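Local coordinates for receptor-like protein kinase ANXUR1 (Arabidopsis thaliana, PDB 6FIG), which probably acts as a cell-surface receptor kinase in plant reproduction, its ectodomain carrying tandem malectin-like folds, at residues L122-P130 with T182-R190; K276-C287 with P327-A338. All coordinates share one frame; numbering follows the deposited sequence.

Overall arrangement
Contact 1 (122-130 with 182-190) comes first along the chain and closes before contact 2 (276-287 with 327-338) opens; their centres lie about 13 Å apart. Both are antiparallel strand pairings, and strand 363-372 joins them, pairing with both strand 185-192 and strand 278-287. The two also touch directly, where Met188 CG packs against Tyr280 CE1 at 3.9 Å. The centre of contact 1 lies about 7 Å from that of the chain, whereas contact 2 runs from the neighbourhood of a calcium ion to the glycosylated Asn277. Successive pairings, 122-128 to 185-192 to 363-372 to 278-287 to 327-336, thus link early and late strands of the malectin-like region.

Contact 1: residues L122-P130 with T182-R190; sequences LVKEYSLAP and TANLQSMFR
Glu125 and Arg190 meet in a salt bridge beside an antiparallel strand pairing, which joins strand 122-128 to strand 185-192 within the malectin-like architecture. Backbone bonds set the register: Ser127 and Leu185 form a hydrogen-bonded pair, with Ser127 N donating to Leu185 O at 2.8 Å, and the neighbouring Tyr126 and Gln186 form a non-hydrogen-bonded pair.

The charged cluster centres on one oxygen. Arg190 turns its guanidinium end-on, so that NH1, 2.8 Å from Glu125 OE1, and NH2 both donate to that atom, which lies in the guanidinium plane. The carboxylate itself is twisted 48° from that plane. Ser187 OG donates to the anti lone pair of Glu125 OE1 at 2.7 Å, giving this oxygen three donors. An extended Glu125 chain, with CG anti to the backbone N (chi1 179°), carries the carboxylate to them. Arg77 binds Glu125 OE2 and Glu368 pairs with Arg190 NE, a network that would be expected to favour the charged forms.

On the sheet face of Tyr126 and Gln186, the two side chains run side by side in the same direction, Tyr126 CE1 lying 3.6 Å from Gln186 CG. Lys371 bonds Gln186 OE1, and a water links that oxygen to Tyr126 OH; another water joins Gln186 NE2 to Lys124 NZ.

Beyond the regular pairing, Asn184 replaces a main-chain acceptor with its side chain: OD1 accepts from Ala129 N at 2.9 Å and takes a further bond from a water that also reaches Ala129 O.

Contact 2: residues K276-C287 with P327-A338; sequences KNFTYILRLHFC and PMYKDYAIYVDA. With NAG (2-acetamido-2-deoxy-beta-D-glucopyranose), chain E; FUC (alpha-L-fucopyranose), chain B.
The CD2-CE2 side of the Tyr329 ring lies over one face of the Arg283 guanidinium, toward that group's rim, an off-centre cation-pi contact with Arg283 CZ 4.2 Å from the ring centroid. The planes are inclined by 38°. Asp331 holds the same guanidinium from its edge: Arg283 NE reaches Asp331 OD1 at 2.8 Å and Arg283 NH2 reaches Asp331 OD2 at 2.9 Å, both on syn lone pairs. With the two groups only 4° from coplanar, this side-on, bidentate salt bridge fixes the guanidinium's rotation. Tyr329 CB covers a face of the His285 ring in a CH-pi contact.

Regular antiparallel bonds join these malectin-like domain strands from Tyr280-Ile334 to Phe286-Met328. On the face carrying Leu282, Leu284, Tyr332 and Ile334, Leu282 CD1 meets Ile334 CG2 at 4.0 Å, while Leu284 CD1 approaches the edge of the Tyr332 ring.

Asn277-Phe278-Thr279 is an N-glycosylation sequon, and Asn277 ND2 is covalently linked to NAG C1. Asp337 grips fucose with both oxygens, OD1 accepting from FUC O3 at 2.6 Å and OD2 from FUC O2.

Strand 278-287 lies between strands 327-336 and 363-372; strand 299-303 packs on Leu282, Tyr332 and Ile334, and helix 317-321 covers Phe286 and Met328.

Contact 1: residues L122-P130 with T182-R190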
loop_
_atom_site.group_PDB
_atom_site.type_symbol
_atom_site.label_atom_id
_atom_site.label_comp_id
_atom_site.label_asym_id
_atom_site.label_seq_id
_atom_site.Cartn_x
_atom_site.Cartn_y
_atom_site.Cartn_z
ATOM N N LEU A 122 -5.015 -18.965 13.701
ATOM C CA LEU A 122 -5.472 -19.300 12.341
ATOM C C LEU A 122 -5.770 -18.029 11.580
ATOM O O LEU A 122 -6.288 -17.068 12.153
ATOM C CB LEU A 122 -6.785 -20.103 12.368
ATOM C CG LEU A 122 -6.844 -21.370 13.202
ATOM C CD1 LEU A 122 -8.274 -21.872 13.306
ATOM C CD2 LEU A 122 -5.941 -22.454 12.642
ATOM N N VAL A 123 -5.473 -18.034 10.279
ATOM C CA VAL A 123 -5.940 -17.006 9.375
ATOM C C VAL A 123 -6.673 -17.727 8.239
ATOM O O VAL A 123 -6.065 -18.500 7.478
ATOM C CB VAL A 123 -4.813 -16.135 8.794
ATOM C CG1 VAL A 123 -5.400 -14.993 7.973
ATOM C CG2 VAL A 123 -3.887 -15.622 9.893
ATOM N N LYS A 124 -7.973 -17.522 8.152
ATOM C CA LYS A 124 -8.781 -18.050 7.076
ATOM C C LYS A 124 -8.838 -16.969 6.016
ATOM O O LYS A 124 -9.132 -15.824 6.323
ATOM C CB LYS A 124 -10.199 -18.385 7.543
ATOM C CG LYS A 124 -10.307 -19.400 8.666
ATOM C CD LYS A 124 -10.022 -20.807 8.219
ATOM C CE LYS A 124 -10.416 -21.769 9.335
ATOM N NZ LYS A 124 -10.277 -23.191 8.981
ATOM N N GLU A 125 -8.555 -17.303 4.752
ATOM C CA GLU A 125 -8.552 -16.327 3.695
ATOM C C GLU A 125 -9.435 -16.802 2.561
ATOM O O GLU A 125 -9.313 -17.978 2.124
ATOM C CB GLU A 125 -7.133 -16.103 3.165
ATOM C CG GLU A 125 -7.048 -15.093 2.036
ATOM C CD GLU A 125 -5.652 -14.938 1.488
ATOM O OE1 GLU A 125 -5.364 -15.641 0.516
ATOM O OE2 GLU A 125 -4.857 -14.114 1.991
ATOM N N TYR A 126 -10.257 -15.899 2.061
ATOM C CA TYR A 126 -11.210 -16.167 1.002
ATOM C C TYR A 126 -11.072 -15.122 -0.081
ATOM O O TYR A 126 -10.707 -13.986 0.193
ATOM C CB TYR A 126 -12.632 -16.166 1.561
ATOM C CG TYR A 126 -12.786 -17.081 2.720
ATOM C CD1 TYR A 126 -13.070 -18.447 2.533
ATOM C CD2 TYR A 126 -12.622 -16.629 4.021
ATOM C CE1 TYR A 126 -13.174 -19.305 3.602
ATOM C CE2 TYR A 126 -12.723 -17.475 5.096
ATOM C CZ TYR A 126 -12.998 -18.819 4.891
ATOM O OH TYR A 126 -13.070 -19.676 5.945
ATOM N N SER A 127 -11.393 -15.500 -1.316
ATOM C CA SER A 127 -11.503 -14.575 -2.416
ATOM C C SER A 127 -12.939 -14.616 -2.903
ATOM O O SER A 127 -13.405 -15.642 -3.429
ATOM C CB SER A 127 -10.545 -14.881 -3.563
ATOM O OG SER A 127 -10.742 -13.954 -4.622
ATOM N N LEU A 128 -13.635 -13.509 -2.681
ATOM C CA LEU A 128 -15.072 -13.416 -2.915
ATOM C C LEU A 128 -15.349 -12.774 -4.258
ATOM O O LEU A 128 -14.903 -11.643 -4.519
ATOM C CB LEU A 128 -15.720 -12.596 -1.804
ATOM C CG LEU A 128 -15.493 -13.138 -0.385
ATOM C CD1 LEU A 128 -16.153 -12.211 0.633
ATOM C CD2 LEU A 128 -16.008 -14.570 -0.245
ATOM N N ALA A 129 -16.102 -13.466 -5.111
ATOM C CA ALA A 129 -16.493 -12.902 -6.397
ATOM C C ALA A 129 -17.323 -11.625 -6.241
ATOM O O ALA A 129 -17.973 -11.422 -5.205
ATOM C CB ALA A 129 -17.267 -13.931 -7.227
ATOM N N PRO A 130 -17.332 -10.776 -7.276
ATOM C CA PRO A 130 -18.144 -9.562 -7.212
ATOM C C PRO A 130 -19.598 -9.870 -6.853
ATOM O O PRO A 130 -20.166 -10.821 -7.400
ATOM C CB PRO A 130 -18.047 -8.996 -8.625
ATOM C CG PRO A 130 -16.755 -9.501 -9.163
ATOM C CD PRO A 130 -16.489 -10.823 -8.482
ATOM N N THR A 182 -15.866 -16.385 -11.689
ATOM C CA THR A 182 -16.911 -15.874 -10.797
ATOM C C THR A 182 -17.111 -16.793 -9.587
ATOM O O THR A 182 -18.165 -16.748 -8.935
ATOM C CB THR A 182 -18.247 -15.661 -11.533
ATOM O OG1 THR A 182 -18.605 -16.871 -12.200
ATOM C CG2 THR A 182 -18.142 -14.513 -12.558
ATOM N N ALA A 183 -16.099 -17.580 -9.263
ATOM C CA ALA A 183 -16.151 -18.467 -8.116
ATOM C C ALA A 183 -15.769 -17.719 -6.844
ATOM O O ALA A 183 -15.035 -16.725 -6.893
ATOM C CB ALA A 183 -15.236 -19.651 -8.321
ATOM N N ASN A 184 -16.268 -18.220 -5.725
ATOM C CA ASN A 184 -15.765 -17.860 -4.406
ATOM C C ASN A 184 -14.778 -18.922 -4.013
ATOM O O ASN A 184 -15.066 -20.119 -4.196
ATOM C CB ASN A 184 -16.912 -17.776 -3.406
ATOM C CG ASN A 184 -17.919 -16.729 -3.802
ATOM O OD1 ASN A 184 -17.603 -15.520 -3.807
ATOM N ND2 ASN A 184 -19.125 -17.165 -4.176
ATOM N N LEU A 185 -13.599 -18.514 -3.543
ATOM C CA LEU A 185 -12.512 -19.441 -3.292
ATOM C C LEU A 185 -12.031 -19.281 -1.877
ATOM O O LEU A 185 -12.099 -18.176 -1.318
ATOM C CB LEU A 185 -11.330 -19.174 -4.233
ATOM C CG LEU A 185 -11.582 -19.117 -5.736
ATOM C CD1 LEU A 185 -10.330 -18.582 -6.445
ATOM C CD2 LEU A 185 -11.901 -20.484 -6.263
ATOM N N GLN A 186 -11.559 -20.360 -1.293
ATOM C CA GLN A 186 -10.783 -20.309 -0.051
ATOM C C GLN A 186 -9.331 -20.621 -0.381
ATOM O O GLN A 186 -9.040 -21.636 -1.027
ATOM C CB GLN A 186 -11.310 -21.301 0.969
ATOM C CG GLN A 186 -10.522 -21.328 2.273
ATOM C CD GLN A 186 -11.052 -22.292 3.298
ATOM O OE1 GLN A 186 -12.058 -22.992 3.089
ATOM N NE2 GLN A 186 -10.362 -22.348 4.434
ATOM N N SER A 187 -8.427 -19.790 0.124
ATOM C CA SER A 187 -6.990 -20.034 0.016
ATOM C C SER A 187 -6.591 -21.090 1.000
ATOM O O SER A 187 -6.719 -20.902 2.197
ATOM C CB SER A 187 -6.206 -18.753 0.299
ATOM O OG SER A 187 -6.604 -17.748 -0.597
ATOM N N MET A 188 -6.155 -22.252 0.511
ATOM C CA MET A 188 -5.814 -23.343 1.402
ATOM C C MET A 188 -4.339 -23.332 1.756
ATOM O O MET A 188 -3.979 -23.561 2.894
ATOM C CB MET A 188 -6.195 -24.697 0.782
ATOM C CG MET A 188 -7.625 -24.783 0.290
ATOM S SD MET A 188 -8.855 -24.592 1.617
ATOM C CE MET A 188 -8.633 -26.078 2.567
ATOM N N PHE A 189 -3.491 -23.163 0.739
ATOM C CA PHE A 189 -2.032 -23.150 0.896
ATOM C C PHE A 189 -1.452 -22.194 -0.119
ATOM O O PHE A 189 -1.989 -22.038 -1.232
ATOM C CB PHE A 189 -1.424 -24.545 0.663
ATOM C CG PHE A 189 -1.926 -25.566 1.624
ATOM C CD1 PHE A 189 -1.373 -25.674 2.884
ATOM C CD2 PHE A 189 -3.022 -26.361 1.294
ATOM C CE1 PHE A 189 -1.876 -26.553 3.791
ATOM C CE2 PHE A 189 -3.533 -27.260 2.193
ATOM C CZ PHE A 189 -2.965 -27.365 3.447
ATOM N N ARG A 190 -0.365 -21.553 0.285
ATOM C CA ARG A 190 0.326 -20.599 -0.563
ATOM C C ARG A 190 1.790 -20.681 -0.244
ATOM O O ARG A 190 2.206 -20.331 0.870
ATOM C CB ARG A 190 -0.159 -19.169 -0.312
ATOM C CG ARG A 190 0.568 -18.140 -1.146
ATOM C CD ARG A 190 -0.078 -16.776 -1.088
ATOM N NE ARG A 190 -1.373 -16.706 -1.752
ATOM C CZ ARG A 190 -2.559 -16.497 -1.165
ATOM N NH1 ARG A 190 -2.672 -16.447 0.153
ATOM N NH2 ARG A 190 -3.627 -16.359 -1.926
HETATM O O HOH W 1 -10.433 -24.300 6.453
HETATM O O HOH W 2 -7.983 -20.221 4.497
HETATM O O HOH W 3 -13.649 -22.297 5.252
HETATM O O HOH W 4 -19.129 -13.332 -3.557
#

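Contact 2: residues K276-C287 with P327-A338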
loop_
_atom_site.group_PDB
_atom_site.type_symbol
_atom_site.label_atom_id
_atom_site.label_comp_id
_atom_site.label_asym_id
_atom_site.label_seq_id
_atom_site.Cartn_x
_atom_site.Cartn_y
_atom_site.Cartn_z
ATOM N N LYS A 276 -12.835 -32.907 1.892
ATOM C CA LYS A 276 -13.467 -33.691 0.830
ATOM C C LYS A 276 -14.705 -32.966 0.262
ATOM O O LYS A 276 -15.281 -32.085 0.924
ATOM C CB LYS A 276 -13.857 -35.068 1.369
ATOM C CG LYS A 276 -12.669 -35.965 1.704
ATOM C CD LYS A 276 -13.061 -37.347 2.241
ATOM C CE LYS A 276 -13.547 -37.310 3.683
ATOM N NZ LYS A 276 -13.587 -38.660 4.306
ATOM N N ASN A 277 -15.069 -33.311 -0.963
ATOM C CA ASN A 277 -16.315 -32.875 -1.625
ATOM C C ASN A 277 -16.247 -31.452 -2.163
ATOM O O ASN A 277 -17.270 -30.760 -2.242
ATOM C CB ASN A 277 -17.559 -32.980 -0.718
ATOM C CG ASN A 277 -17.893 -34.378 -0.304
ATOM O OD1 ASN A 277 -17.078 -35.298 -0.371
ATOM N ND2 ASN A 277 -19.137 -34.549 0.118
ATOM N N PHE A 278 -15.051 -31.012 -2.501
ATOM C CA PHE A 278 -14.845 -29.756 -3.215
ATOM C C PHE A 278 -13.901 -30.001 -4.389
ATOM O O PHE A 278 -13.057 -30.925 -4.360
ATOM C CB PHE A 278 -14.208 -28.687 -2.328
ATOM C CG PHE A 278 -15.045 -28.267 -1.160
ATOM C CD1 PHE A 278 -16.034 -27.299 -1.322
ATOM C CD2 PHE A 278 -14.848 -28.827 0.099
ATOM C CE1 PHE A 278 -16.803 -26.889 -0.243
ATOM C CE2 PHE A 278 -15.628 -28.426 1.180
ATOM C CZ PHE A 278 -16.596 -27.442 1.009
ATOM N N THR A 279 -14.046 -29.165 -5.410
ATOM C CA THR A 279 -13.049 -29.018 -6.446
ATOM C C THR A 279 -12.012 -28.006 -5.993
ATOM O O THR A 279 -12.353 -26.923 -5.481
ATOM C CB THR A 279 -13.694 -28.554 -7.761
ATOM O OG1 THR A 279 -14.644 -29.525 -8.199
ATOM C CG2 THR A 279 -12.649 -28.352 -8.847
ATOM N N TYR A 280 -10.751 -28.365 -6.146
ATOM C CA TYR A 280 -9.612 -27.512 -5.836
ATOM C C TYR A 280 -8.865 -27.102 -7.106
ATOM O O TYR A 280 -8.798 -27.865 -8.079
ATOM C CB TYR A 280 -8.623 -28.216 -4.901
ATOM C CG TYR A 280 -9.232 -28.461 -3.548
ATOM C CD1 TYR A 280 -9.023 -27.553 -2.514
ATOM C CD2 TYR A 280 -10.034 -29.559 -3.318
ATOM C CE1 TYR A 280 -9.606 -27.744 -1.272
ATOM C CE2 TYR A 280 -10.639 -29.752 -2.073
ATOM C CZ TYR A 280 -10.427 -28.823 -1.059
ATOM O OH TYR A 280 -11.005 -28.985 0.188
ATOM N N ILE A 281 -8.312 -25.898 -7.078
ATOM C CA ILE A 281 -7.439 -25.412 -8.135
ATOM C C ILE A 281 -6.045 -25.402 -7.562
ATOM O O ILE A 281 -5.803 -24.822 -6.504
ATOM C CB ILE A 281 -7.846 -24.010 -8.623
ATOM C CG1 ILE A 281 -9.183 -24.097 -9.333
ATOM C CG2 ILE A 281 -6.785 -23.429 -9.581
ATOM C CD1 ILE A 281 -9.787 -22.750 -9.632
ATOM N N LEU A 282 -5.102 -26.031 -8.270
ATOM C CA LEU A 282 -3.687 -25.901 -7.962
ATOM C C LEU A 282 -3.097 -24.976 -9.004
ATOM O O LEU A 282 -3.195 -25.234 -10.208
ATOM C CB LEU A 282 -2.953 -27.239 -8.019
ATOM C CG LEU A 282 -3.211 -28.220 -6.887
ATOM C CD1 LEU A 282 -4.600 -28.843 -7.007
ATOM C CD2 LEU A 282 -2.134 -29.291 -6.900
ATOM N N ARG A 283 -2.515 -23.893 -8.521
ATOM C CA ARG A 283 -1.804 -22.922 -9.338
ATOM C C ARG A 283 -0.317 -23.150 -9.173
ATOM O O ARG A 283 0.228 -22.934 -8.100
ATOM C CB ARG A 283 -2.160 -21.493 -8.909
ATOM C CG ARG A 283 -1.424 -20.474 -9.751
ATOM C CD ARG A 283 -2.004 -19.089 -9.595
ATOM N NE ARG A 283 -3.241 -19.037 -10.332
ATOM C CZ ARG A 283 -3.992 -17.962 -10.487
ATOM N NH1 ARG A 283 -3.641 -16.795 -9.920
ATOM N NH2 ARG A 283 -5.070 -18.045 -11.249
ATOM N N LEU A 284 0.336 -23.626 -10.248
ATOM C CA LEU A 284 1.761 -23.901 -10.219
ATOM C C LEU A 284 2.471 -22.747 -10.872
ATOM O O LEU A 284 2.143 -22.382 -11.991
ATOM C CB LEU A 284 2.072 -25.209 -10.966
ATOM C CG LEU A 284 1.836 -26.494 -10.163
ATOM C CD1 LEU A 284 0.405 -26.706 -9.737
ATOM C CD2 LEU A 284 2.285 -27.677 -11.003
ATOM N N HIS A 285 3.417 -22.168 -10.149
ATOM C CA HIS A 285 4.183 -21.026 -10.612
ATOM C C HIS A 285 5.558 -21.498 -11.096
ATOM O O HIS A 285 6.248 -22.232 -10.375
ATOM C CB HIS A 285 4.384 -20.027 -9.469
ATOM C CG HIS A 285 3.128 -19.360 -9.015
ATOM N ND1 HIS A 285 2.691 -18.165 -9.544
ATOM C CD2 HIS A 285 2.221 -19.725 -8.089
ATOM C CE1 HIS A 285 1.566 -17.820 -8.944
ATOM N NE2 HIS A 285 1.263 -18.740 -8.052
ATOM N N PHE A 286 5.942 -21.030 -12.278
ATOM C CA PHE A 286 7.222 -21.432 -12.885
ATOM C C PHE A 286 8.004 -20.243 -13.388
ATOM O O PHE A 286 7.428 -19.285 -13.878
ATOM C CB PHE A 286 7.004 -22.357 -14.074
ATOM C CG PHE A 286 6.285 -23.625 -13.761
ATOM C CD1 PHE A 286 6.958 -24.725 -13.223
ATOM C CD2 PHE A 286 4.934 -23.777 -14.109
ATOM C CE1 PHE A 286 6.293 -25.919 -13.000
ATOM C CE2 PHE A 286 4.277 -24.965 -13.877
ATOM C CZ PHE A 286 4.952 -26.046 -13.338
ATOM N N CYS A 287 9.332 -20.336 -13.343
ATOM C CA CYS A 287 10.189 -19.374 -14.003
ATOM C C CYS A 287 11.542 -20.058 -14.121
ATOM O O CYS A 287 12.114 -20.485 -13.113
ATOM C CB CYS A 287 10.316 -18.067 -13.219
ATOM S SG CYS A 287 11.368 -16.821 -14.014
ATOM N N PRO A 327 8.202 -15.297 -16.023
ATOM C CA PRO A 327 7.408 -16.063 -15.088
ATOM C C PRO A 327 6.085 -16.480 -15.728
ATOM O O PRO A 327 5.624 -15.876 -16.701
ATOM C CB PRO A 327 7.153 -15.064 -13.954
ATOM C CG PRO A 327 7.054 -13.756 -14.670
ATOM C CD PRO A 327 8.031 -13.845 -15.818
ATOM N N MET A 328 5.463 -17.495 -15.146
ATOM C CA MET A 328 4.157 -17.956 -15.596
ATOM C C MET A 328 3.520 -18.766 -14.500
ATOM O O MET A 328 4.150 -19.124 -13.498
ATOM C CB MET A 328 4.295 -18.839 -16.840
ATOM C CG MET A 328 5.134 -20.071 -16.576
ATOM S SD MET A 328 4.958 -21.391 -17.802
ATOM C CE MET A 328 3.319 -21.983 -17.422
ATOM N N TYR A 329 2.262 -19.102 -14.720
ATOM C CA TYR A 329 1.596 -20.070 -13.887
ATOM C C TYR A 329 0.674 -20.922 -14.739
ATOM O O TYR A 329 0.300 -20.540 -15.860
ATOM C CB TYR A 329 0.817 -19.378 -12.755
ATOM C CG TYR A 329 -0.330 -18.553 -13.255
ATOM C CD1 TYR A 329 -0.134 -17.243 -13.651
ATOM C CD2 TYR A 329 -1.608 -19.099 -13.367
ATOM C CE1 TYR A 329 -1.168 -16.474 -14.152
ATOM C CE2 TYR A 329 -2.665 -18.343 -13.856
ATOM C CZ TYR A 329 -2.442 -17.020 -14.221
ATOM O OH TYR A 329 -3.440 -16.226 -14.728
ATOM N N LYS A 330 0.320 -22.079 -14.205
ATOM C CA LYS A 330 -0.688 -22.909 -14.817
ATOM C C LYS A 330 -1.640 -23.399 -13.750
ATOM O O LYS A 330 -1.208 -23.846 -12.705
ATOM C CB LYS A 330 -0.089 -24.099 -15.535
ATOM C CG LYS A 330 -1.100 -24.704 -16.511
ATOM C CD LYS A 330 -0.434 -25.173 -17.799
ATOM C CE LYS A 330 -1.470 -25.535 -18.850
ATOM N NZ LYS A 330 -2.222 -26.779 -18.531
ATOM N N ASP A 331 -2.933 -23.309 -14.046
ATOM C CA ASP A 331 -3.973 -23.764 -13.124
ATOM C C ASP A 331 -4.531 -25.140 -13.526
ATOM O O ASP A 331 -4.911 -25.365 -14.673
ATOM C CB ASP A 331 -5.131 -22.761 -13.096
ATOM C CG ASP A 331 -4.797 -21.493 -12.378
ATOM O OD1 ASP A 331 -3.821 -21.418 -11.623
ATOM O OD2 ASP A 331 -5.610 -20.546 -12.537
ATOM N N TYR A 332 -4.622 -26.026 -12.545
ATOM C CA TYR A 332 -5.222 -27.357 -12.722
ATOM C C TYR A 332 -6.314 -27.543 -11.683
ATOM O O TYR A 332 -6.166 -27.071 -10.559
ATOM C CB TYR A 332 -4.160 -28.432 -12.499
ATOM C CG TYR A 332 -2.964 -28.316 -13.414
ATOM C CD1 TYR A 332 -2.989 -28.875 -14.681
ATOM C CD2 TYR A 332 -1.825 -27.636 -13.009
ATOM C CE1 TYR A 332 -1.888 -28.767 -15.532
ATOM C CE2 TYR A 332 -0.721 -27.532 -13.847
ATOM C CZ TYR A 332 -0.763 -28.101 -15.092
ATOM O OH TYR A 332 0.345 -27.961 -15.887
ATOM N N ALA A 333 -7.378 -28.226 -12.054
ATOM C CA ALA A 333 -8.506 -28.471 -11.153
ATOM C C ALA A 333 -8.701 -29.958 -10.904
ATOM O O ALA A 333 -8.554 -30.786 -11.817
ATOM C CB ALA A 333 -9.782 -27.858 -11.710
ATOM N N ILE A 334 -9.050 -30.298 -9.664
ATOM C CA ILE A 334 -9.303 -31.678 -9.257
ATOM C C ILE A 334 -10.442 -31.711 -8.238
ATOM O O ILE A 334 -10.374 -30.979 -7.242
ATOM C CB ILE A 334 -8.022 -32.347 -8.652
ATOM C CG1 ILE A 334 -8.264 -33.822 -8.293
ATOM C CG2 ILE A 334 -7.415 -31.600 -7.482
ATOM C CD1 ILE A 334 -7.591 -34.787 -9.214
ATOM N N TYR A 335 -11.428 -32.576 -8.482
ATOM C CA TYR A 335 -12.457 -32.865 -7.496
ATOM C C TYR A 335 -11.930 -33.917 -6.543
ATOM O O TYR A 335 -11.446 -34.971 -6.987
ATOM C CB TYR A 335 -13.756 -33.345 -8.139
ATOM C CG TYR A 335 -14.854 -33.589 -7.120
ATOM C CD1 TYR A 335 -15.396 -32.533 -6.384
ATOM C CD2 TYR A 335 -15.340 -34.867 -6.870
ATOM C CE1 TYR A 335 -16.372 -32.754 -5.445
ATOM C CE2 TYR A 335 -16.332 -35.089 -5.932
ATOM C CZ TYR A 335 -16.849 -34.018 -5.221
ATOM O OH TYR A 335 -17.835 -34.220 -4.287
ATOM N N VAL A 336 -11.996 -33.646 -5.251
ATOM C CA VAL A 336 -11.619 -34.612 -4.235
ATOM C C VAL A 336 -12.864 -35.248 -3.673
ATOM O O VAL A 336 -13.618 -34.605 -2.955
ATOM C CB VAL A 336 -10.780 -33.974 -3.126
ATOM C CG1 VAL A 336 -10.479 -35.005 -2.026
ATOM C CG2 VAL A 336 -9.527 -33.386 -3.732
ATOM N N ASP A 337 -13.023 -36.536 -3.983
ATOM C CA ASP A 337 -14.266 -37.286 -3.784
ATOM C C ASP A 337 -14.313 -37.828 -2.372
ATOM O O ASP A 337 -13.274 -38.050 -1.735
ATOM C CB ASP A 337 -14.341 -38.461 -4.780
ATOM C CG ASP A 337 -15.723 -39.096 -4.849
ATOM O OD1 ASP A 337 -15.953 -40.135 -4.185
ATOM O OD2 ASP A 337 -16.587 -38.573 -5.571
ATOM N N ALA A 338 -15.534 -38.069 -1.904
ATOM C CA ALA A 338 -15.785 -38.579 -0.562
ATOM C C ALA A 338 -15.077 -39.916 -0.235
ATOM O O ALA A 338 -14.790 -40.172 0.932
ATOM C CB ALA A 338 -17.281 -38.698 -0.342
HETATM C C1 NAG E . -19.687 -35.796 0.575
HETATM C C2 NAG E . -20.714 -35.506 1.673
HETATM C C3 NAG E . -21.338 -36.797 2.172
HETATM C C4 NAG E . -21.895 -37.567 0.977
HETATM C C5 NAG E . -20.851 -37.727 -0.142
HETATM C C6 NAG E . -21.477 -38.346 -1.380
HETATM C C7 NAG E . -20.203 -33.544 3.075
HETATM C C8 NAG E . -19.419 -33.105 4.288
HETATM N N2 NAG E . -20.069 -34.845 2.784
HETATM O O3 NAG E . -22.384 -36.548 3.118
HETATM O O4 NAG E . -22.457 -38.837 1.346
HETATM O O5 NAG E . -20.342 -36.454 -0.502
HETATM O O6 NAG E . -20.473 -38.634 -2.374
HETATM O O7 NAG E . -20.909 -32.758 2.434
HETATM C C1 FUC B . -21.111 -39.178 -3.548
HETATM C C2 FUC B . -20.040 -39.555 -4.570
HETATM C C3 FUC B . -19.221 -40.742 -4.070
HETATM C C4 FUC B . -20.121 -41.921 -3.721
HETATM C C5 FUC B . -21.185 -41.450 -2.734
HETATM C C6 FUC B . -22.192 -42.526 -2.362
HETATM O O2 FUC B . -19.217 -38.423 -4.776
HETATM O O3 FUC B . -18.229 -41.084 -5.056
HETATM O O4 FUC B . -20.781 -42.449 -4.876
HETATM O O5 FUC B . -21.887 -40.347 -3.319
HETATM O O HOH W 5 -18.129 -36.693 -3.031
#